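Ribonucleoside triphosphate reductase (Lactobacillus leichmannii, PDB 1L1L) catalyses the adenosylcobalamin-dependent reduction of ribonucleoside triphosphates to 2'-deoxyribonucleoside triphosphates, as a monomer under allosteric control. Local coordinates at residues K20-K25 against P426-E431; Y86-G91 against Q432-Q437; L281-E286 against C305-K310; N289-G294 against A298-D303. All blocks are in the same frame, centred on the assembly; numbering follows the deposited sequence.

Contact 1. Residues K20-K25 against P426-E431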
loop_
_atom_site.group_PDB
_atom_site.type_symbol
_atom_site.label_atom_id
_atom_site.label_comp_id
_atom_site.label_asym_id
_atom_site.label_seq_id
_atom_site.Cartn_x
_atom_site.Cartn_y
_atom_site.Cartn_z
ATOM N N LYS A 20 2.308 -28.816 1.881
ATOM C CA LYS A 20 0.891 -28.509 1.767
ATOM C C LYS A 20 0.711 -27.024 2.101
ATOM O O LYS A 20 0.933 -26.613 3.246
ATOM C CB LYS A 20 0.091 -29.355 2.756
ATOM C CG LYS A 20 -1.388 -28.996 2.841
ATOM C CD LYS A 20 -2.083 -29.740 3.977
ATOM C CE LYS A 20 -3.563 -29.390 4.043
ATOM N NZ LYS A 20 -4.249 -30.064 5.184
ATOM N N PRO A 21 0.321 -26.204 1.106
ATOM C CA PRO A 21 0.120 -24.768 1.339
ATOM C C PRO A 21 -0.831 -24.560 2.499
ATOM O O PRO A 21 -1.889 -25.184 2.550
ATOM C CB PRO A 21 -0.472 -24.282 0.019
ATOM C CG PRO A 21 0.163 -25.208 -0.990
ATOM C CD PRO A 21 0.044 -26.548 -0.300
ATOM N N HIS A 22 -0.448 -23.695 3.434
ATOM C CA HIS A 22 -1.270 -23.409 4.599
ATOM C C HIS A 22 -2.327 -22.360 4.241
ATOM O O HIS A 22 -2.261 -21.219 4.696
ATOM C CB HIS A 22 -0.379 -22.899 5.741
ATOM C CG HIS A 22 -1.081 -22.768 7.055
ATOM N ND1 HIS A 22 -1.987 -21.762 7.321
ATOM C CD2 HIS A 22 -0.987 -23.498 8.190
ATOM C CE1 HIS A 22 -2.417 -21.878 8.564
ATOM N NE2 HIS A 22 -1.826 -22.923 9.114
ATOM N N TRP A 23 -3.286 -22.751 3.406
ATOM C CA TRP A 23 -4.356 -21.845 2.994
ATOM C C TRP A 23 -5.322 -21.562 4.137
ATOM O O TRP A 23 -5.632 -22.447 4.945
ATOM C CB TRP A 23 -5.169 -22.444 1.842
ATOM C CG TRP A 23 -4.447 -22.632 0.534
ATOM C CD1 TRP A 23 -4.239 -23.816 -0.117
ATOM C CD2 TRP A 23 -3.962 -21.603 -0.344
ATOM N NE1 TRP A 23 -3.671 -23.589 -1.349
ATOM C CE2 TRP A 23 -3.489 -22.241 -1.514
ATOM C CE3 TRP A 23 -3.885 -20.203 -0.258
ATOM C CZ2 TRP A 23 -2.949 -21.531 -2.593
ATOM C CZ3 TRP A 23 -3.347 -19.495 -1.334
ATOM C CH2 TRP A 23 -2.887 -20.161 -2.485
ATOM N N GLY A 24 -5.809 -20.325 4.203
ATOM C CA GLY A 24 -6.779 -19.986 5.223
ATOM C C GLY A 24 -8.104 -20.422 4.624
ATOM O O GLY A 24 -8.139 -20.804 3.454
ATOM N N LYS A 25 -9.185 -20.387 5.396
ATOM C CA LYS A 25 -10.483 -20.789 4.861
ATOM C C LYS A 25 -10.872 -19.991 3.614
ATOM O O LYS A 25 -11.616 -20.489 2.772
ATOM C CB LYS A 25 -11.570 -20.649 5.932
ATOM C CG LYS A 25 -11.488 -21.695 7.049
ATOM C CD LYS A 25 -11.730 -23.098 6.522
ATOM C CE LYS A 25 -11.534 -24.144 7.616
ATOM N NZ LYS A 25 -12.548 -24.005 8.703
ATOM N N PRO A 426 5.074 -15.741 11.455
ATOM C CA PRO A 426 5.790 -16.554 12.448
ATOM C C PRO A 426 5.140 -17.890 12.815
ATOM O O PRO A 426 5.778 -18.940 12.708
ATOM C CB PRO A 426 5.907 -15.611 13.642
ATOM C CG PRO A 426 6.112 -14.285 12.977
ATOM C CD PRO A 426 5.110 -14.310 11.826
ATOM N N LEU A 427 3.886 -17.857 13.257
ATOM C CA LEU A 427 3.197 -19.086 13.637
ATOM C C LEU A 427 3.166 -20.110 12.507
ATOM O O LEU A 427 3.506 -21.283 12.706
ATOM C CB LEU A 427 1.770 -18.783 14.097
ATOM C CG LEU A 427 0.998 -19.955 14.709
ATOM C CD1 LEU A 427 1.802 -20.563 15.858
ATOM C CD2 LEU A 427 -0.357 -19.468 15.211
ATOM N N ILE A 428 2.773 -19.666 11.317
ATOM C CA ILE A 428 2.691 -20.556 10.169
ATOM C C ILE A 428 4.052 -21.071 9.696
ATOM O O ILE A 428 4.197 -22.250 9.354
ATOM C CB ILE A 428 1.958 -19.867 9.003
ATOM C CG1 ILE A 428 0.540 -19.485 9.450
ATOM C CG2 ILE A 428 1.907 -20.791 7.799
ATOM C CD1 ILE A 428 -0.236 -18.704 8.427
ATOM N N ALA A 429 5.055 -20.204 9.671
ATOM C CA ALA A 429 6.381 -20.632 9.240
ATOM C C ALA A 429 6.872 -21.759 10.156
ATOM O O ALA A 429 7.400 -22.762 9.689
ATOM C CB ALA A 429 7.350 -19.462 9.279
ATOM N N GLU A 430 6.677 -21.582 11.460
ATOM C CA GLU A 430 7.086 -22.569 12.456
ATOM C C GLU A 430 6.343 -23.891 12.282
ATOM O O GLU A 430 6.948 -24.962 12.358
ATOM C CB GLU A 430 6.837 -22.025 13.867
ATOM C CG GLU A 430 7.750 -20.877 14.260
ATOM C CD GLU A 430 7.506 -20.396 15.673
ATOM O OE1 GLU A 430 8.447 -19.837 16.274
ATOM O OE2 GLU A 430 6.376 -20.564 16.186
ATOM N N GLU A 431 5.035 -23.809 12.056
ATOM C CA GLU A 431 4.207 -24.996 11.861
ATOM C C GLU A 431 4.584 -25.715 10.559
ATOM O O GLU A 431 4.325 -26.913 10.407
ATOM C CB GLU A 431 2.722 -24.603 11.858
ATOM C CG GLU A 431 2.260 -23.972 13.174
ATOM C CD GLU A 431 0.840 -23.430 13.120
ATOM O OE1 GLU A 431 0.531 -22.653 12.188
ATOM O OE2 GLU A 431 0.033 -23.772 14.017
#
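The nearest polar approach here joins His22 NE2 to Glu431 OE1, and at 3.9 Å it is too long for a hydrogen bond. The carboxylate oxygen comes in obliquely to the imidazole, and the planes of the two groups are 33° apart. At this distance its charge may still bias the imidazole toward protonation. The closer grip is apolar and comes from Ile428, whose CG2 sits over one face of the ring, displaced toward the rim, in a CH-pi contact 4.0 Å from the centroid. The same methyl lies 3.7 Å from His22 CG, and the other branch of the side chain continues along the ring until Ile428 CD1 is 3.7 Å from His22 ND1. Two branches of one isoleucine thus follow the imidazole from its root to its nitrogen side. His22 is the centre of an inverse gamma turn in the loop between helices 9-18 and 27-32, closed by a weak bond from Trp23 N to Pro21 O. With CG swung opposite the main-chain nitrogen (chi1 -171°), the ring projects from this tight bend onto the short helix 426-431, where Ile428 and Glu431, one turn apart, present their side chains together. Glu431 runs extended past CG, which carries its carboxylate out to the imidazole. The ring is further tied through ND1, which is weakly hydrogen-bonded to Ala557 O, and the His22 backbone bonds to that of Gly91. Ala557, at the end of helix 551-557, also packs against Ile428.

Contact 2. Residues Y86-G91 against Q432-Q437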
loop_
_atom_site.group_PDB
_atom_site.type_symbol
_atom_site.label_atom_id
_atom_site.label_comp_id
_atom_site.label_asym_id
_atom_site.label_seq_id
_atom_site.Cartn_x
_atom_site.Cartn_y
_atom_site.Cartn_z
ATOM N N TYR A 86 11.176 -20.781 -2.765
ATOM C CA TYR A 86 9.974 -21.390 -3.311
ATOM C C TYR A 86 9.252 -22.239 -2.271
ATOM O O TYR A 86 8.028 -22.167 -2.146
ATOM C CB TYR A 86 10.308 -22.251 -4.533
ATOM C CG TYR A 86 9.089 -22.848 -5.199
ATOM C CD1 TYR A 86 8.372 -23.886 -4.603
ATOM C CD2 TYR A 86 8.626 -22.341 -6.407
ATOM C CE1 TYR A 86 7.215 -24.397 -5.196
ATOM C CE2 TYR A 86 7.481 -22.842 -7.009
ATOM C CZ TYR A 86 6.780 -23.861 -6.400
ATOM O OH TYR A 86 5.625 -24.317 -6.986
ATOM N N LYS A 87 10.001 -23.052 -1.527
ATOM C CA LYS A 87 9.391 -23.909 -0.518
ATOM C C LYS A 87 8.723 -23.105 0.599
ATOM O O LYS A 87 7.680 -23.500 1.124
ATOM C CB LYS A 87 10.442 -24.857 0.079
ATOM C CG LYS A 87 9.897 -25.780 1.148
ATOM C CD LYS A 87 10.952 -26.791 1.626
ATOM C CE LYS A 87 10.423 -27.630 2.789
ATOM N NZ LYS A 87 11.408 -28.641 3.299
ATOM N N LEU A 88 9.341 -21.988 0.963
ATOM C CA LEU A 88 8.831 -21.115 2.013
ATOM C C LEU A 88 7.521 -20.429 1.623
ATOM O O LEU A 88 6.542 -20.461 2.375
ATOM C CB LEU A 88 9.870 -20.042 2.344
ATOM C CG LEU A 88 9.442 -18.976 3.351
ATOM C CD1 LEU A 88 9.122 -19.610 4.696
ATOM C CD2 LEU A 88 10.558 -17.949 3.489
ATOM N N ILE A 89 7.525 -19.816 0.447
ATOM C CA ILE A 89 6.360 -19.097 -0.062
ATOM C C ILE A 89 5.235 -20.040 -0.454
ATOM O O ILE A 89 4.078 -19.788 -0.137
ATOM C CB ILE A 89 6.744 -18.223 -1.273
ATOM C CG1 ILE A 89 7.807 -17.200 -0.844
ATOM C CG2 ILE A 89 5.505 -17.498 -1.818
ATOM C CD1 ILE A 89 8.428 -16.451 -1.993
ATOM N N TYR A 90 5.571 -21.131 -1.138
ATOM C CA TYR A 90 4.556 -22.105 -1.551
ATOM C C TYR A 90 3.756 -22.567 -0.351
ATOM O O TYR A 90 2.546 -22.798 -0.452
ATOM C CB TYR A 90 5.214 -23.333 -2.203
ATOM C CG TYR A 90 4.237 -24.383 -2.697
ATOM C CD1 TYR A 90 3.499 -24.188 -3.865
ATOM C CD2 TYR A 90 4.034 -25.566 -1.983
ATOM C CE1 TYR A 90 2.580 -25.148 -4.311
ATOM C CE2 TYR A 90 3.118 -26.529 -2.417
ATOM C CZ TYR A 90 2.398 -26.312 -3.574
ATOM O OH TYR A 90 1.478 -27.254 -3.981
ATOM N N GLY A 91 4.445 -22.729 0.776
ATOM C CA GLY A 91 3.808 -23.178 1.998
ATOM C C GLY A 91 3.078 -22.069 2.733
ATOM O O GLY A 91 2.394 -22.319 3.728
ATOM N N GLN A 432 5.199 -24.988 9.626
ATOM C CA GLN A 432 5.637 -25.570 8.355
ATOM C C GLN A 432 7.061 -26.113 8.473
ATOM O O GLN A 432 7.710 -26.402 7.467
ATOM C CB GLN A 432 5.580 -24.537 7.229
ATOM C CG GLN A 432 4.165 -24.226 6.756
ATOM C CD GLN A 432 3.575 -25.351 5.938
ATOM O OE1 GLN A 432 3.624 -26.510 6.341
ATOM N NE2 GLN A 432 3.014 -25.018 4.782
ATOM N N GLY A 433 7.541 -26.219 9.709
ATOM C CA GLY A 433 8.867 -26.762 9.958
ATOM C C GLY A 433 10.059 -25.869 9.678
ATOM O O GLY A 433 11.179 -26.357 9.489
ATOM N N TRP A 434 9.844 -24.559 9.658
ATOM C CA TRP A 434 10.953 -23.649 9.397
ATOM C C TRP A 434 11.573 -23.087 10.672
ATOM O O TRP A 434 10.932 -23.023 11.724
ATOM C CB TRP A 434 10.497 -22.472 8.523
ATOM C CG TRP A 434 10.255 -22.802 7.078
ATOM C CD1 TRP A 434 9.098 -23.278 6.520
ATOM C CD2 TRP A 434 11.188 -22.661 6.003
ATOM N NE1 TRP A 434 9.254 -23.431 5.164
ATOM C CE2 TRP A 434 10.530 -23.060 4.822
ATOM C CE3 TRP A 434 12.523 -22.234 5.925
ATOM C CZ2 TRP A 434 11.158 -23.043 3.574
ATOM C CZ3 TRP A 434 13.146 -22.216 4.684
ATOM C CH2 TRP A 434 12.462 -22.620 3.524
ATOM N N ASP A 435 12.839 -22.702 10.572
ATOM C CA ASP A 435 13.537 -22.061 11.681
ATOM C C ASP A 435 13.336 -20.581 11.348
ATOM O O ASP A 435 13.772 -20.131 10.289
ATOM C CB ASP A 435 15.029 -22.407 11.658
ATOM C CG ASP A 435 15.899 -21.310 12.273
ATOM O OD1 ASP A 435 15.622 -20.878 13.414
ATOM O OD2 ASP A 435 16.872 -20.891 11.607
ATOM N N LEU A 436 12.672 -19.838 12.232
ATOM C CA LEU A 436 12.399 -18.419 11.978
ATOM C C LEU A 436 13.619 -17.602 11.583
ATOM O O LEU A 436 13.569 -16.837 10.624
ATOM C CB LEU A 436 11.707 -17.779 13.180
ATOM C CG LEU A 436 10.298 -18.308 13.449
ATOM C CD1 LEU A 436 9.644 -17.456 14.518
ATOM C CD2 LEU A 436 9.468 -18.288 12.169
ATOM N N GLN A 437 14.719 -17.773 12.308
ATOM C CA GLN A 437 15.940 -17.045 11.993
ATOM C C GLN A 437 16.273 -17.192 10.505
ATOM O O GLN A 437 16.678 -16.226 9.859
ATOM C CB GLN A 437 17.094 -17.563 12.865
ATOM C CG GLN A 437 18.445 -16.897 12.613
ATOM C CD GLN A 437 18.961 -17.128 11.200
ATOM O OE1 GLN A 437 19.129 -18.273 10.767
ATOM N NE2 GLN A 437 19.206 -16.040 10.470
HETATM O O HOH W 1 7.305 -24.286 3.888
#
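A Schellman motif ends helix 426-431, and the residues around it, Gln432 and Trp434, reach Leu88 of helix 72-90 and Gly91, a little further along the chain. The Gln432 amide donates from NE2 to Gly91 O over 3.0 Å, with an N-H...O angle of 162°. The oxygen receives it on a lone pair, in the carbonyl plane, and itself lies almost in the plane of the amide. A bend at chi2 (-73°) turns the amide back toward Gly91. NE2 has a second acceptor in Lys20 O, so two carbonyls fix the rotation of the amide. Between these two side chains stands Gly433, the C-prime residue of the motif, whose positive phi turns the chain out of the helix and lets the indole of Trp434 follow the amide onto helix 72-90. Leu88 CD1 sits squarely over the five-membered ring, 3.8 Å from its centroid, as a CH-pi contact, while Leu88 CB packs 3.5 Å from Trp434 CZ2. Lys87 C lies at the indole edge, near its plane, and Lys87 CG is 3.9 Å from Trp434 CZ2. A water donates to Lys87 O at 2.9 Å and appears to accept from Trp434 NE1, although that second leg is modelled doubtfully short. Val439 and Leu442 of the following helix, 436-450, touch both Leu88 and Trp434.

Contact 3. Residues L281-E286 against C305-K310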
loop_
_atom_site.group_PDB
_atom_site.type_symbol
_atom_site.label_atom_id
_atom_site.label_comp_id
_atom_site.label_asym_id
_atom_site.label_seq_id
_atom_site.Cartn_x
_atom_site.Cartn_y
_atom_site.Cartn_z
ATOM N N LEU A 281 -8.061 17.499 -15.693
ATOM C CA LEU A 281 -7.356 18.653 -16.237
ATOM C C LEU A 281 -8.181 19.928 -16.065
ATOM O O LEU A 281 -7.632 20.997 -15.796
ATOM C CB LEU A 281 -7.048 18.443 -17.720
ATOM C CG LEU A 281 -5.996 17.370 -18.011
ATOM C CD1 LEU A 281 -6.051 17.006 -19.494
ATOM C CD2 LEU A 281 -4.610 17.868 -17.609
ATOM N N LEU A 282 -9.489 19.810 -16.230
ATOM C CA LEU A 282 -10.373 20.966 -16.085
ATOM C C LEU A 282 -10.421 21.422 -14.636
ATOM O O LEU A 282 -10.256 22.609 -14.347
ATOM C CB LEU A 282 -11.784 20.632 -16.575
ATOM C CG LEU A 282 -11.883 20.365 -18.085
ATOM C CD1 LEU A 282 -13.302 19.987 -18.435
ATOM C CD2 LEU A 282 -11.417 21.587 -18.870
ATOM N N ASP A 283 -10.632 20.477 -13.723
ATOM C CA ASP A 283 -10.684 20.806 -12.305
ATOM C C ASP A 283 -9.339 21.277 -11.748
ATOM O O ASP A 283 -9.287 22.175 -10.904
ATOM C CB ASP A 283 -11.211 19.609 -11.516
ATOM C CG ASP A 283 -12.674 19.317 -11.819
ATOM O OD1 ASP A 283 -13.392 20.248 -12.255
ATOM O OD2 ASP A 283 -13.113 18.170 -11.613
ATOM N N VAL A 284 -8.248 20.678 -12.221
ATOM C CA VAL A 284 -6.913 21.058 -11.786
ATOM C C VAL A 284 -6.590 22.470 -12.273
ATOM O O VAL A 284 -5.823 23.216 -11.644
ATOM C CB VAL A 284 -5.856 20.056 -12.338
ATOM C CG1 VAL A 284 -4.464 20.636 -12.252
ATOM C CG2 VAL A 284 -5.925 18.766 -11.538
ATOM N N ASN A 285 -7.174 22.841 -13.404
ATOM C CA ASN A 285 -6.922 24.165 -13.951
ATOM C C ASN A 285 -7.693 25.188 -13.109
ATOM O O ASN A 285 -7.186 26.268 -12.817
ATOM C CB ASN A 285 -7.350 24.207 -15.420
ATOM C CG ASN A 285 -6.794 25.408 -16.156
ATOM O OD1 ASN A 285 -5.612 25.759 -16.017
ATOM N ND2 ASN A 285 -7.639 26.043 -16.956
ATOM N N GLU A 286 -8.908 24.838 -12.702
ATOM C CA GLU A 286 -9.707 25.747 -11.885
ATOM C C GLU A 286 -8.982 26.081 -10.585
ATOM O O GLU A 286 -8.812 27.256 -10.244
ATOM C CB GLU A 286 -11.073 25.140 -11.561
ATOM C CG GLU A 286 -12.000 25.052 -12.756
ATOM C CD GLU A 286 -13.400 24.609 -12.378
ATOM O OE1 GLU A 286 -13.558 23.454 -11.923
ATOM O OE2 GLU A 286 -14.341 25.423 -12.532
ATOM N N CYS A 305 -3.576 16.996 -5.922
ATOM C CA CYS A 305 -3.156 15.598 -5.744
ATOM C C CYS A 305 -4.369 14.683 -5.674
ATOM O O CYS A 305 -4.365 13.580 -6.232
ATOM C CB CYS A 305 -2.331 15.438 -4.472
ATOM S SG CYS A 305 -0.713 16.159 -4.588
ATOM N N ASN A 306 -5.415 15.142 -4.991
ATOM C CA ASN A 306 -6.635 14.367 -4.868
ATOM C C ASN A 306 -7.327 14.196 -6.211
ATOM O O ASN A 306 -7.847 13.120 -6.507
ATOM C CB ASN A 306 -7.619 15.035 -3.900
ATOM C CG ASN A 306 -7.138 15.024 -2.452
ATOM O OD1 ASN A 306 -7.855 15.491 -1.556
ATOM N ND2 ASN A 306 -5.922 14.496 -2.209
ATOM N N LEU A 307 -7.365 15.269 -7.005
ATOM C CA LEU A 307 -8.011 15.243 -8.317
ATOM C C LEU A 307 -7.289 14.237 -9.217
ATOM O O LEU A 307 -7.914 13.536 -10.012
ATOM C CB LEU A 307 -7.969 16.630 -8.961
ATOM C CG LEU A 307 -8.909 17.678 -8.341
ATOM C CD1 LEU A 307 -8.627 19.071 -8.921
ATOM C CD2 LEU A 307 -10.348 17.266 -8.598
ATOM N N ILE A 308 -5.974 14.197 -9.078
ATOM C CA ILE A 308 -5.146 13.271 -9.847
ATOM C C ILE A 308 -5.491 11.836 -9.425
ATOM O O ILE A 308 -5.807 10.980 -10.269
ATOM C CB ILE A 308 -3.645 13.565 -9.602
ATOM C CG1 ILE A 308 -3.291 14.939 -10.183
ATOM C CG2 ILE A 308 -2.767 12.463 -10.233
ATOM C CD1 ILE A 308 -1.854 15.388 -9.942
ATOM N N GLY A 309 -5.457 11.586 -8.118
ATOM C CA GLY A 309 -5.768 10.262 -7.612
ATOM C C GLY A 309 -7.141 9.836 -8.068
ATOM O O GLY A 309 -7.362 8.687 -8.433
ATOM N N LYS A 310 -8.079 10.776 -8.061
ATOM C CA LYS A 310 -9.431 10.477 -8.495
ATOM C C LYS A 310 -9.466 10.037 -9.969
ATOM O O LYS A 310 -10.219 9.138 -10.343
ATOM C CB LYS A 310 -10.323 11.714 -8.333
ATOM C CG LYS A 310 -11.734 11.510 -8.846
ATOM C CD LYS A 310 -12.480 12.829 -8.953
ATOM C CE LYS A 310 -13.933 12.582 -9.323
ATOM N NZ LYS A 310 -14.634 13.869 -9.558
HETATM O O HOH W 2 -12.587 15.773 -11.284
#
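Leu307 meets two consecutive residues of the facing helix in two different ways: it crosses the side chain of Asp283 at about a right angle and slides past that of Val284 in the opposite direction. Its CD1 methyl reaches the main chain itself, 3.7 Å from both Asp283 C and Val284 N, and also touches Asp283 CB, which CD2 meets as well at 3.8 Å. On the other side of the pairing, Val284 places CG2 beside its own backbone nitrogen (CG1 being turned opposite it, chi1 163°), and from there CG2 reaches Leu307 CD1 at 3.8 Å. A leucine methyl seated on a peptide unit goes with a close approach of the two helices: the CA atoms of Val284 and Leu307 are 6.9 Å apart. Polar chemistry is confined to the flank. Asp283 OD2 and Lys310 NZ stand 5.0 Å apart and have no direct salt bridge; a water accepts from Lys310 NZ at 3.3 Å and donates to Asp283 OD2, the latter leg being doubtfully short. Any attraction between them is probably relayed by the water, and Lys310 NZ is also bound to His345 O. The contact joins helix 275-289 to helix 298-313. Helix 340-347 adds His345 against Asp283 and His346 against Leu307, helix 224-236 touches Val284 through Asn231, and strand 183-187 packs on neighbouring leucines of helix 275-289.

Contact 4. Residues N289-G294 against A298-D303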
loop_
_atom_site.group_PDB
_atom_site.type_symbol
_atom_site.label_atom_id
_atom_site.label_comp_id
_atom_site.label_asym_id
_atom_site.label_seq_id
_atom_site.Cartn_x
_atom_site.Cartn_y
_atom_site.Cartn_z
ATOM N N ASN A 289 -6.297 28.399 -11.534
ATOM C CA ASN A 289 -6.812 29.694 -11.994
ATOM C C ASN A 289 -7.429 30.490 -10.837
ATOM O O ASN A 289 -7.179 31.687 -10.704
ATOM C CB ASN A 289 -7.867 29.512 -13.096
ATOM C CG ASN A 289 -7.261 29.141 -14.442
ATOM O OD1 ASN A 289 -6.049 29.243 -14.646
ATOM N ND2 ASN A 289 -8.114 28.724 -15.378
ATOM N N ASN A 290 -8.239 29.817 -10.023
ATOM C CA ASN A 290 -8.905 30.425 -8.872
ATOM C C ASN A 290 -7.929 31.140 -7.938
ATOM O O ASN A 290 -8.348 31.884 -7.045
ATOM C CB ASN A 290 -9.673 29.355 -8.091
ATOM C CG ASN A 290 -10.919 28.881 -8.816
ATOM O OD1 ASN A 290 -10.916 28.707 -10.040
ATOM N ND2 ASN A 290 -11.993 28.657 -8.060
ATOM N N LYS A 291 -6.636 30.909 -8.143
ATOM C CA LYS A 291 -5.599 31.536 -7.339
ATOM C C LYS A 291 -4.638 32.319 -8.227
ATOM O O LYS A 291 -3.519 32.642 -7.825
ATOM C CB LYS A 291 -4.826 30.483 -6.535
ATOM C CG LYS A 291 -5.627 29.841 -5.411
ATOM C CD LYS A 291 -6.191 30.898 -4.471
ATOM C CE LYS A 291 -6.858 30.273 -3.255
ATOM N NZ LYS A 291 -5.864 29.673 -2.325
ATOM N N ALA A 292 -5.082 32.620 -9.443
ATOM C CA ALA A 292 -4.268 33.375 -10.386
ATOM C C ALA A 292 -3.878 34.720 -9.766
ATOM O O ALA A 292 -4.740 35.476 -9.308
ATOM C CB ALA A 292 -5.041 33.593 -11.674
ATOM N N GLY A 293 -2.579 35.005 -9.748
ATOM C CA GLY A 293 -2.101 36.250 -9.176
ATOM C C GLY A 293 -1.858 36.130 -7.683
ATOM O O GLY A 293 -1.290 37.031 -7.057
ATOM N N GLY A 294 -2.292 35.004 -7.118
ATOM C CA GLY A 294 -2.127 34.751 -5.696
ATOM C C GLY A 294 -1.148 33.636 -5.351
ATOM O O GLY A 294 -0.144 33.425 -6.040
ATOM N N ALA A 298 -2.043 24.714 1.118
ATOM C CA ALA A 298 -1.877 23.273 1.263
ATOM C C ALA A 298 -3.149 22.611 0.774
ATOM O O ALA A 298 -3.115 21.505 0.234
ATOM C CB ALA A 298 -1.623 22.908 2.724
ATOM N N VAL A 299 -4.275 23.294 0.962
ATOM C CA VAL A 299 -5.549 22.756 0.527
ATOM C C VAL A 299 -5.566 22.673 -1.001
ATOM O O VAL A 299 -6.051 21.691 -1.564
ATOM C CB VAL A 299 -6.736 23.620 1.017
ATOM C CG1 VAL A 299 -8.026 23.128 0.391
ATOM C CG2 VAL A 299 -6.853 23.537 2.542
ATOM N N ASP A 300 -5.035 23.699 -1.662
ATOM C CA ASP A 300 -4.985 23.703 -3.122
ATOM C C ASP A 300 -4.042 22.602 -3.598
ATOM O O ASP A 300 -4.365 21.863 -4.519
ATOM C CB ASP A 300 -4.480 25.045 -3.651
ATOM C CG ASP A 300 -5.403 26.193 -3.294
ATOM O OD1 ASP A 300 -6.637 26.017 -3.407
ATOM O OD2 ASP A 300 -4.884 27.261 -2.906
ATOM N N ALA A 301 -2.873 22.511 -2.972
ATOM C CA ALA A 301 -1.892 21.491 -3.347
ATOM C C ALA A 301 -2.472 20.082 -3.151
ATOM O O ALA A 301 -2.312 19.211 -4.019
ATOM C CB ALA A 301 -0.629 21.658 -2.530
ATOM N N ALA A 302 -3.133 19.864 -2.014
ATOM C CA ALA A 302 -3.745 18.570 -1.726
ATOM C C ALA A 302 -4.926 18.310 -2.662
ATOM O O ALA A 302 -5.157 17.177 -3.072
ATOM C CB ALA A 302 -4.203 18.504 -0.259
ATOM N N ASP A 303 -5.693 19.349 -2.996
ATOM C CA ASP A 303 -6.821 19.158 -3.910
ATOM C C ASP A 303 -6.323 18.667 -5.282
ATOM O O ASP A 303 -6.923 17.786 -5.887
ATOM C CB ASP A 303 -7.609 20.466 -4.110
ATOM C CG ASP A 303 -8.713 20.666 -3.073
ATOM O OD1 ASP A 303 -9.240 19.657 -2.550
ATOM O OD2 ASP A 303 -9.073 21.845 -2.805
#
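Two overlapping beta turns, type I from Asn289 to Ala292 and type II from Lys291 to Gly294, bring the chain out of helix 275-289 and hold Lys291 with its CA 8.9 Å from that of Asp300, in the first turn of helix 298-313. The second turn is closed by Gly294 N to Lys291 O at 2.8 Å and needs the positive phi found at Gly293. Lys291 and Asp300 carry the entire contact. Both CB atoms point across the gap and the side chains approach at a slant. The lysine does not come straight: kinks at chi2 (-55°) and chi4 (71°) coil it so that its aliphatic part runs beside the carboxylate before the ammonium turns in, with CG 3.7 Å and CE 3.6 Å from Asp300 OD2. Lys291 NZ then makes a salt bridge to Asp300 OD2 at 2.7 Å, using the syn lone pair of OD2, which faces OD1. Asp300 OD1 is 3.9 Å from NZ, so the bridge is single-pronged. OD2 has a second donor, the backbone N of Thr297, just ahead of the helix; an acidic side chain in the first turn accepting from that position is one half of the arrangement seen in a capping box. Lys291 also touches Thr297. Two N-H donors thus converge on one oxygen of a buried carboxylate near the positive end of a helix dipole, and together they probably stabilise Asp300 in its ionised form while tying the turn to the start of the helix.

Contacts 1 and 2 are neighbours, their centres about 9 Å apart, and both join N-terminal parts of the chain to helix 426-431 or the turn that follows it. Contacts 3 and 4 lie on the opposite side of the chain's centre, their own centres about 11 Å apart, and share helix 298-313. Place and chemistry go together. Contact 3, alone fully buried, is aliphatic packing of Leu307 on Asp283 and Val284, with opposite charges flanking it at a distance. Contacts 1, 2 and 4 are all partly buried: contact 4 is a lone salt bridge, whereas contacts 1 and 2 each set an aliphatic side chain on a ring face, and of these two only contact 2 adds a direct hydrogen bond between its segments.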